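Local coordinates for extracellular solute-binding protein, family 1 (Trichodesmium erythraeum IMS101, PDB 6G7N) that binds ferric iron and probably passes it on to an ABC transporter as the system's extracellular solute-binding component, at residues A[83-86]-A[87-90]; A[277-280]-A[281-285]. All coordinates share one frame; numbering follows the deposited sequence. Where two conformers were deposited one is given.

How the contacts relate
Contact 1 (83-90) comes first along the chain, between helix 78-83 and strand 96-108; contact 2 (277-285) follows much later, in the long loop from strand 271-272 to helix 297-301. Their centres are 21 Å apart and their nearest atoms about 8 Å, so they do not touch. What relates them is the antiparallel pairing of strands 96-108 and 271-272. Contact 1 leans on strand 96-108 and is also hydrogen-bonded to Asn-295 and Val-296 in the same long loop, whereas contact 2 packs on strand 271-272 and on helix 196-204, which carries two of the iron-binding tyrosines, Tyr-197 and Tyr-198.

Contact 1 of 2, residues A[83-86]-A[87-90]; sequences KIPA and NLRS
The guanidinium of Arg-89 lies flat against the backbone of Ala-86, whose CA sits over the centre of one face, 3.6 Å above the plane. At the edge, Arg-89 NE donates to Ile-84 O (2.9 Å, N-H...O angle 153°), approaching from above the carbonyl plane and with the oxygen tilted somewhat out of the guanidinium plane. With CG set between the backbone N and the carbonyl carbon (chi1 45°), the extended arm is turned back over the preceding turn, and NH1 makes a weak bond to Asn-81 O in helix 78-83. Cutting Arg-89 back to an alanine would probably leave Ile-84 O without its side-chain donor and open a gap over Ala-86 CA. The flat amide of Asn-87 brings OD1 to 3.3 Å from Pro-85 CB. Pro-85 CG meets Leu-88 CD1 at 4.0 Å, and Ile-84 CG2 lies 4.2 Å from Leu-88 CB. Leu-88 N closes on Pro-85 O (2.9 Å, 156°), followed by a weak bond from Arg-89 N to Ala-86 O. These are two overlapping type I beta turns, 85-88 and 86-89, 3-10-like at Ala-86 and Asn-87, in the link that leads from helix 78-83 towards strand 96-108 of the solute-binding fold.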
# COMPACT_ATOMS: atom_id res chain seq x y z
N LYS A 83 -14.34 7.94 -10.80
CA LYS A 83 -13.03 7.55 -11.26
C LYS A 83 -12.28 6.61 -10.31
O LYS A 83 -11.41 5.86 -10.77
CB LYS A 83 -12.16 8.78 -11.56
CG LYS A 83 -12.70 9.63 -12.71
CD LYS A 83 -12.67 8.92 -14.05
CE LYS A 83 -13.13 9.82 -15.17
NZ LYS A 83 -13.07 9.14 -16.49
N ILE A 84 -12.54 6.69 -9.00
CA ILE A 84 -11.84 5.82 -8.03
C ILE A 84 -12.74 4.63 -7.76
O ILE A 84 -13.89 4.79 -7.33
CB ILE A 84 -11.48 6.57 -6.76
CG1 ILE A 84 -10.61 7.78 -7.06
CG2 ILE A 84 -10.80 5.63 -5.79
CD1 ILE A 84 -10.29 8.66 -5.89
N PRO A 85 -12.23 3.40 -7.99
CA PRO A 85 -13.04 2.23 -7.69
C PRO A 85 -13.54 2.25 -6.25
O PRO A 85 -12.81 2.63 -5.33
CB PRO A 85 -12.03 1.06 -7.89
CG PRO A 85 -11.02 1.59 -8.84
CD PRO A 85 -10.89 3.04 -8.51
N ALA A 86 -14.79 1.79 -6.04
CA ALA A 86 -15.40 1.86 -4.72
C ALA A 86 -14.58 1.16 -3.64
O ALA A 86 -14.55 1.62 -2.50
CB ALA A 86 -16.80 1.27 -4.76
N ASN A 87 -13.93 0.06 -4.00
CA ASN A 87 -13.13 -0.69 -3.03
C ASN A 87 -11.89 0.05 -2.55
O ASN A 87 -11.30 -0.36 -1.55
CB ASN A 87 -12.77 -2.08 -3.57
CG ASN A 87 -11.98 -2.03 -4.86
OD1 ASN A 87 -12.50 -1.52 -5.87
ND2 ASN A 87 -10.74 -2.51 -4.85
N LEU A 88 -11.47 1.09 -3.28
CA LEU A 88 -10.26 1.82 -3.00
C LEU A 88 -10.54 3.20 -2.38
O LEU A 88 -9.63 4.04 -2.32
CB LEU A 88 -9.40 1.97 -4.26
CG LEU A 88 -9.03 0.65 -4.95
CD1 LEU A 88 -8.16 0.92 -6.17
CD2 LEU A 88 -8.32 -0.32 -4.01
N ARG A 89 -11.76 3.42 -1.89
CA ARG A 89 -12.07 4.67 -1.19
C ARG A 89 -12.91 4.36 0.05
O ARG A 89 -13.63 3.36 0.15
CB ARG A 89 -12.76 5.69 -2.12
CG ARG A 89 -13.86 5.13 -3.01
CD ARG A 89 -14.53 6.23 -3.86
NE ARG A 89 -15.33 5.70 -4.97
CZ ARG A 89 -16.58 5.25 -4.87
NH1 ARG A 89 -17.19 4.82 -5.98
NH2 ARG A 89 -17.21 5.19 -3.70
N SER A 90 -12.82 5.27 1.03
CA SER A 90 -13.56 5.11 2.28
C SER A 90 -15.06 5.05 2.00
O SER A 90 -15.59 5.97 1.36
CB SER A 90 -13.35 6.38 3.11
OG SER A 90 -14.19 6.44 4.24

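Contact 2 of 2, residues A[277-280]-A[281-285]; sequences VPIA and SVLKP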
# COMPACT_ATOMS: atom_id res chain seq x y z
N VAL A 277 -6.09 4.16 -17.54
CA VAL A 277 -4.79 4.80 -17.52
C VAL A 277 -3.74 3.72 -17.80
O VAL A 277 -3.70 2.69 -17.11
CB VAL A 277 -4.56 5.48 -16.17
CG1 VAL A 277 -3.16 6.06 -16.10
CG2 VAL A 277 -5.59 6.56 -15.94
N PRO A 278 -2.85 3.94 -18.76
CA PRO A 278 -1.81 2.95 -19.04
C PRO A 278 -0.93 2.65 -17.83
O PRO A 278 -0.65 3.54 -17.01
CB PRO A 278 -1.01 3.57 -20.19
CG PRO A 278 -2.03 4.42 -20.88
CD PRO A 278 -2.82 5.03 -19.75
N ILE A 279 -0.48 1.41 -17.77
CA ILE A 279 0.35 0.86 -16.72
C ILE A 279 1.83 1.19 -16.99
O ILE A 279 2.25 1.17 -18.14
CB ILE A 279 0.16 -0.70 -16.72
CG1 ILE A 279 -1.33 -1.07 -16.57
CG2 ILE A 279 0.98 -1.38 -15.64
CD1 ILE A 279 -1.98 -0.34 -15.43
N ALA A 280 2.62 1.44 -15.94
CA ALA A 280 4.07 1.67 -16.09
C ALA A 280 4.74 0.55 -16.88
O ALA A 280 4.44 -0.65 -16.68
CB ALA A 280 4.76 1.79 -14.74
N SER A 281 5.71 0.92 -17.72
CA SER A 281 6.40 -0.08 -18.52
C SER A 281 7.04 -1.20 -17.68
O SER A 281 7.00 -2.36 -18.07
CB SER A 281 7.46 0.58 -19.39
OG SER A 281 6.84 1.52 -20.26
N VAL A 282 7.57 -0.85 -16.51
CA VAL A 282 8.22 -1.83 -15.65
C VAL A 282 7.23 -2.87 -15.10
O VAL A 282 7.61 -3.98 -14.75
CB VAL A 282 8.99 -1.13 -14.49
CG1 VAL A 282 8.04 -0.42 -13.52
CG2 VAL A 282 9.90 -2.10 -13.74
N LEU A 283 5.96 -2.48 -14.95
CA LEU A 283 4.94 -3.40 -14.44
C LEU A 283 4.32 -4.29 -15.51
O LEU A 283 3.82 -5.37 -15.17
CB LEU A 283 3.85 -2.61 -13.71
CG LEU A 283 4.32 -1.83 -12.48
CD1 LEU A 283 3.21 -0.93 -11.94
CD2 LEU A 283 4.83 -2.76 -11.40
N LYS A 284 4.33 -3.87 -16.77
CA LYS A 284 3.67 -4.65 -17.83
C LYS A 284 4.13 -6.11 -17.93
O LYS A 284 3.29 -6.99 -18.15
CB LYS A 284 3.77 -3.95 -19.20
CG LYS A 284 2.97 -2.65 -19.33
CD LYS A 284 3.10 -2.10 -20.74
CE LYS A 284 2.75 -0.63 -20.85
NZ LYS A 284 2.85 -0.15 -22.26
N PRO A 285 5.44 -6.41 -17.77
CA PRO A 285 5.85 -7.82 -17.93
C PRO A 285 5.23 -8.78 -16.93
O PRO A 285 5.15 -9.98 -17.20
CB PRO A 285 7.38 -7.76 -17.76
CG PRO A 285 7.74 -6.36 -18.15
CD PRO A 285 6.61 -5.51 -17.68
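Ile-279 turns its CG2 branch onto the base of Leu-283, meeting CB at 3.7 Å, and the two side chains pass at about a right angle. This branch is anti to the backbone N because CG1 stands beside that nitrogen (chi1 -56°); CG1 and CD1 lead away from Leu-283, and Ile-279 reaches Pro-272 of strand 271-272. The next bump is the small methyl of Ala-280. It faces a notch with Val-282 CG1 on one flank, 4.1 Å away, and Leu-283 CD1 on the other, at 4.2 Å, so a single CB is met by one methyl from each of two branched side chains. Next to this apolar patch the backbone folds into one turn of helical shape: Ala-280 O accepts from both Leu-283 N (2.9 Å) and Lys-284 N (3.2 Å), a beta turn through Ser-281 and Val-282 overlapped by an alpha-turn closed by Lys-284 N. The two donors come from different directions. Lys-284 N approaches nearly along the C=O axis, whereas Leu-283 N stands well above the carbonyl plane, and both bonds are noticeably bent, with N-H...O angles of 138° and 135°. The loop continues from here into a 3-10 segment that begins at Lys-284. On the surface of the turn the lysine, extended beyond CG, runs back alongside the Ile-279 to Ala-280 backbone, its CG 3.6 Å from Ala-280 O and its CE 3.3 Å from Ile-279 O. Beyond the turn, Val-282 packs on Ala-200, Lys-203 and Arg-204 of helix 196-204, and Leu-283 touches Ala-200 of the same helix and Tyr-271 of strand 271-272. Ala-280 also touches Glu-266 at the end of helix 258-266.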